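Local coordinates for Phosphoglucomutase/phosphomannomutase family protein (Burkholderia thailandensis, PDB 3UW2) that probably moves a phosphoryl group within phosphosugars, as an intramolecular phosphotransferase of the phosphohexose mutase family, and holds a metal ion, at residues A[212-217]-A[261-266]. Sequence-based numbering, arbitrary orientation.
With ZN (zinc ion), chain K.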
ATOM      1  N   ARG A 212     -17.714   3.603   9.915  1.00 28.27           N
ATOM      2  CA  ARG A 212     -18.962   3.043   9.392  1.00 30.69           C
ATOM      3  C   ARG A 212     -18.850   1.521   9.208  1.00 30.01           C
ATOM      4  O   ARG A 212     -19.743   0.784   9.661  1.00 31.85           O
ATOM      5  CB  ARG A 212     -19.311   3.653   8.047  1.00 29.04           C
ATOM      6  CG  ARG A 212     -20.603   3.110   7.447  1.00 30.93           C
ATOM      7  CD  ARG A 212     -20.976   3.843   6.146  1.00 33.78           C
ATOM      8  NE  ARG A 212     -22.131   3.098   5.636  1.00 33.52           N
ATOM      9  CZ  ARG A 212     -22.747   3.278   4.477  1.00 36.61           C
ATOM     10  NH1 ARG A 212     -22.373   4.226   3.660  1.00 34.47           N
ATOM     11  NH2 ARG A 212     -23.798   2.505   4.196  1.00 42.01           N
ATOM     12  N   LEU A 213     -17.783   1.075   8.548  1.00 29.14           N
ATOM     13  CA  LEU A 213     -17.567  -0.372   8.265  1.00 28.38           C
ATOM     14  C   LEU A 213     -17.465  -1.198   9.539  1.00 28.84           C
ATOM     15  O   LEU A 213     -18.184  -2.193   9.671  1.00 30.35           O
ATOM     16  CB  LEU A 213     -16.317  -0.601   7.380  1.00 24.38           C
ATOM     17  CG  LEU A 213     -15.867  -2.031   7.149  1.00 26.96           C
ATOM     18  CD1 LEU A 213     -16.997  -2.741   6.375  1.00 26.80           C
ATOM     19  CD2 LEU A 213     -14.520  -2.112   6.378  1.00 26.18           C
ATOM     20  N   PHE A 214     -16.572  -0.806  10.468  1.00 28.16           N
ATOM     21  CA  PHE A 214     -16.362  -1.615  11.651  1.00 30.37           C
ATOM     22  C   PHE A 214     -17.585  -1.573  12.592  1.00 33.01           C
ATOM     23  O   PHE A 214     -17.898  -2.569  13.263  1.00 30.24           O
ATOM     24  CB  PHE A 214     -15.035  -1.268  12.346  1.00 28.58           C
ATOM     25  CG  PHE A 214     -13.824  -1.390  11.436  1.00 28.51           C
ATOM     26  CD1 PHE A 214     -13.691  -2.462  10.524  1.00 32.37           C
ATOM     27  CD2 PHE A 214     -12.806  -0.445  11.506  1.00 28.69           C
ATOM     28  CE1 PHE A 214     -12.568  -2.589   9.674  1.00 33.69           C
ATOM     29  CE2 PHE A 214     -11.696  -0.511  10.657  1.00 30.49           C
ATOM     30  CZ  PHE A 214     -11.550  -1.598   9.747  1.00 31.71           C
ATOM     31  N   LYS A 215     -18.336  -0.454  12.595  1.00 32.77           N
ATOM     32  CA  LYS A 215     -19.638  -0.472  13.310  1.00 34.91           C
ATOM     33  C   LYS A 215     -20.624  -1.439  12.681  1.00 34.20           C
ATOM     34  O   LYS A 215     -21.364  -2.133  13.408  1.00 32.57           O
ATOM     35  CB  LYS A 215     -20.275   0.929  13.496  1.00 35.55           C
ATOM     36  CG  LYS A 215     -19.536   1.739  14.532  1.00 41.61           C
ATOM     37  CD  LYS A 215     -20.076   3.160  14.700  1.00 45.99           C
ATOM     38  CE  LYS A 215     -19.763   3.555  16.148  1.00 51.48           C
ATOM     39  NZ  LYS A 215     -20.127   4.940  16.594  1.00 63.42           N
ATOM     40  N   ALA A 216     -20.663  -1.440  11.346  1.00 32.47           N
ATOM     41  CA  ALA A 216     -21.492  -2.363  10.585  1.00 34.85           C
ATOM     42  C   ALA A 216     -21.108  -3.839  10.869  1.00 35.12           C
ATOM     43  O   ALA A 216     -21.955  -4.726  10.801  1.00 33.83           O
ATOM     44  CB  ALA A 216     -21.352  -2.097   9.091  1.00 33.86           C
ATOM     45  N   LEU A 217     -19.840  -4.107  11.153  1.00 33.04           N
ATOM     46  CA  LEU A 217     -19.432  -5.469  11.540  1.00 34.39           C
ATOM     47  C   LEU A 217     -19.795  -5.782  13.016  1.00 37.81           C
ATOM     48  O   LEU A 217     -19.659  -6.924  13.467  1.00 38.74           O
ATOM     49  CB  LEU A 217     -17.937  -5.671  11.308  1.00 32.31           C
ATOM     50  CG  LEU A 217     -17.577  -5.666   9.818  1.00 33.05           C
ATOM     51  CD1 LEU A 217     -16.077  -5.754   9.677  1.00 34.79           C
ATOM     52  CD2 LEU A 217     -18.272  -6.809   9.089  1.00 33.13           C
ATOM     53  N   PHE A 261      -6.275  -0.010  15.507  1.00 29.94           N
ATOM     54  CA  PHE A 261      -6.009   0.058  14.035  1.00 30.60           C
ATOM     55  C   PHE A 261      -5.675   1.514  13.683  1.00 32.77           C
ATOM     56  O   PHE A 261      -6.376   2.421  14.092  1.00 32.10           O
ATOM     57  CB  PHE A 261      -7.256  -0.266  13.207  1.00 30.26           C
ATOM     58  CG  PHE A 261      -7.641  -1.731  13.142  1.00 31.15           C
ATOM     59  CD1 PHE A 261      -6.836  -2.736  13.682  1.00 30.32           C
ATOM     60  CD2 PHE A 261      -8.825  -2.093  12.464  1.00 32.01           C
ATOM     61  CE1 PHE A 261      -7.215  -4.082  13.585  1.00 31.50           C
ATOM     62  CE2 PHE A 261      -9.232  -3.427  12.386  1.00 31.93           C
ATOM     63  CZ  PHE A 261      -8.406  -4.430  12.923  1.00 31.44           C
ATOM     64  N   ALA A 262      -4.622   1.737  12.906  1.00 32.52           N
ATOM     65  CA  ALA A 262      -4.280   3.095  12.430  1.00 31.41           C
ATOM     66  C   ALA A 262      -4.138   3.085  10.894  1.00 32.24           C
ATOM     67  O   ALA A 262      -3.520   2.163  10.362  1.00 31.95           O
ATOM     68  CB  ALA A 262      -2.996   3.561  13.075  1.00 30.51           C
ATOM     69  N   PHE A 263      -4.769   4.054  10.194  1.00 28.24           N
ATOM     70  CA  PHE A 263      -4.805   4.032   8.748  1.00 28.46           C
ATOM     71  C   PHE A 263      -3.888   5.095   8.255  1.00 27.98           C
ATOM     72  O   PHE A 263      -3.695   6.112   8.922  1.00 30.78           O
ATOM     73  CB  PHE A 263      -6.238   4.281   8.250  1.00 26.17           C
ATOM     74  CG  PHE A 263      -7.162   3.146   8.526  1.00 29.83           C
ATOM     75  CD1 PHE A 263      -7.103   1.992   7.743  1.00 29.98           C
ATOM     76  CD2 PHE A 263      -8.082   3.208   9.555  1.00 28.48           C
ATOM     77  CE1 PHE A 263      -7.982   0.943   7.988  1.00 33.09           C
ATOM     78  CE2 PHE A 263      -8.935   2.155   9.822  1.00 33.30           C
ATOM     79  CZ  PHE A 263      -8.896   1.020   9.023  1.00 36.20           C
ATOM     80  N   ASP A 264      -3.319   4.885   7.085  1.00 28.88           N
ATOM     81  CA  ASP A 264      -2.600   5.954   6.445  1.00 30.05           C
ATOM     82  C   ASP A 264      -3.622   6.889   5.757  1.00 26.13           C
ATOM     83  O   ASP A 264      -4.824   6.636   5.815  1.00 25.29           O
ATOM     84  CB  ASP A 264      -1.550   5.413   5.482  1.00 30.90           C
ATOM     85  CG  ASP A 264      -2.128   4.931   4.179  1.00 30.84           C
ATOM     86  OD1 ASP A 264      -3.329   4.613   4.035  1.00 29.07           O
ATOM     87  OD2 ASP A 264      -1.281   4.775   3.311  1.00 37.97           O
ATOM     88  N   GLY A 265      -3.150   7.985   5.161  1.00 26.61           N
ATOM     89  CA  GLY A 265      -4.112   9.060   4.793  1.00 29.05           C
ATOM     90  C   GLY A 265      -5.118   8.712   3.732  1.00 28.45           C
ATOM     91  O   GLY A 265      -6.161   9.354   3.673  1.00 32.59           O
ATOM     92  N   ASP A 266      -4.862   7.689   2.872  1.00 27.35           N
ATOM     93  CA  ASP A 266      -5.913   7.335   1.925  1.00 26.21           C
ATOM     94  C   ASP A 266      -6.519   5.931   2.149  1.00 26.14           C
ATOM     95  O   ASP A 266      -7.347   5.456   1.342  1.00 26.98           O
ATOM     96  CB  ASP A 266      -5.433   7.516   0.445  1.00 27.42           C
ATOM     97  CG  ASP A 266      -4.294   6.569   0.091  1.00 29.78           C
ATOM     98  OD1 ASP A 266      -3.645   6.144   1.055  1.00 34.72           O
ATOM     99  OD2 ASP A 266      -3.998   6.216  -1.083  1.00 31.58           O
TER
HETATM  100 ZN    ZN K 474      -1.760   5.023   1.186  1.00 57.22          ZN
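Phe214 of helix 206-216 reaches into the corner between Phe261 and Phe263 of strand 259-263, and these three buried phenyl rings make up the whole contact. Phe261 turns its edge to one face of Phe214 in an offset edge-to-face pair, the planes inclined at 71° and the centroids 5.5 Å apart; Phe261 CD2 comes within 3.7 Å of Phe214 CE2. Phe263 arrives from the opposite direction and meets Phe214 rim to rim, its CZ 3.6 Å from Phe214 CE2. The CE2-CZ edge of Phe214 thus serves both partners. Phe214 CB points to the strand, and with CG beside the backbone N (chi1 -56°) the ring continues that way. Phenylalanine suits all three places, as a flat, apolar group that puts no side-chain polar atom into the buried interface; between Phe214 and Phe261 two such rings bridge a CA to CA gap of 10.8 Å.

Away from these close-packed rings, the exposed Arg212 and Lys215 take no part in the contact; long charged chains suit the side of the helix that meets water, and Arg212 also forms a salt bridge with Asp179. Beyond Phe263 the chain leaves the strand and becomes a metal-binding loop: Asp264 OD2 and Asp266 OD1 each bind zinc at 2.2 Å, and Asp268 adds a further ligand. Carboxylates fit here because they supply anionic oxygens to the cation, probably magnesium in the working enzyme, while Lys140 pairs with the other oxygen of Asp266.

The aromatic cluster joins helix 206-216 to strand 259-263, which leads into the metal site of this alpha/beta/alpha domain. Strand 197-200 lies beside strand 259-263 and adds Leu197 and Val199 to the same apolar layer, while Leu372 of helix 364-375 packs against both Phe214 and Phe261.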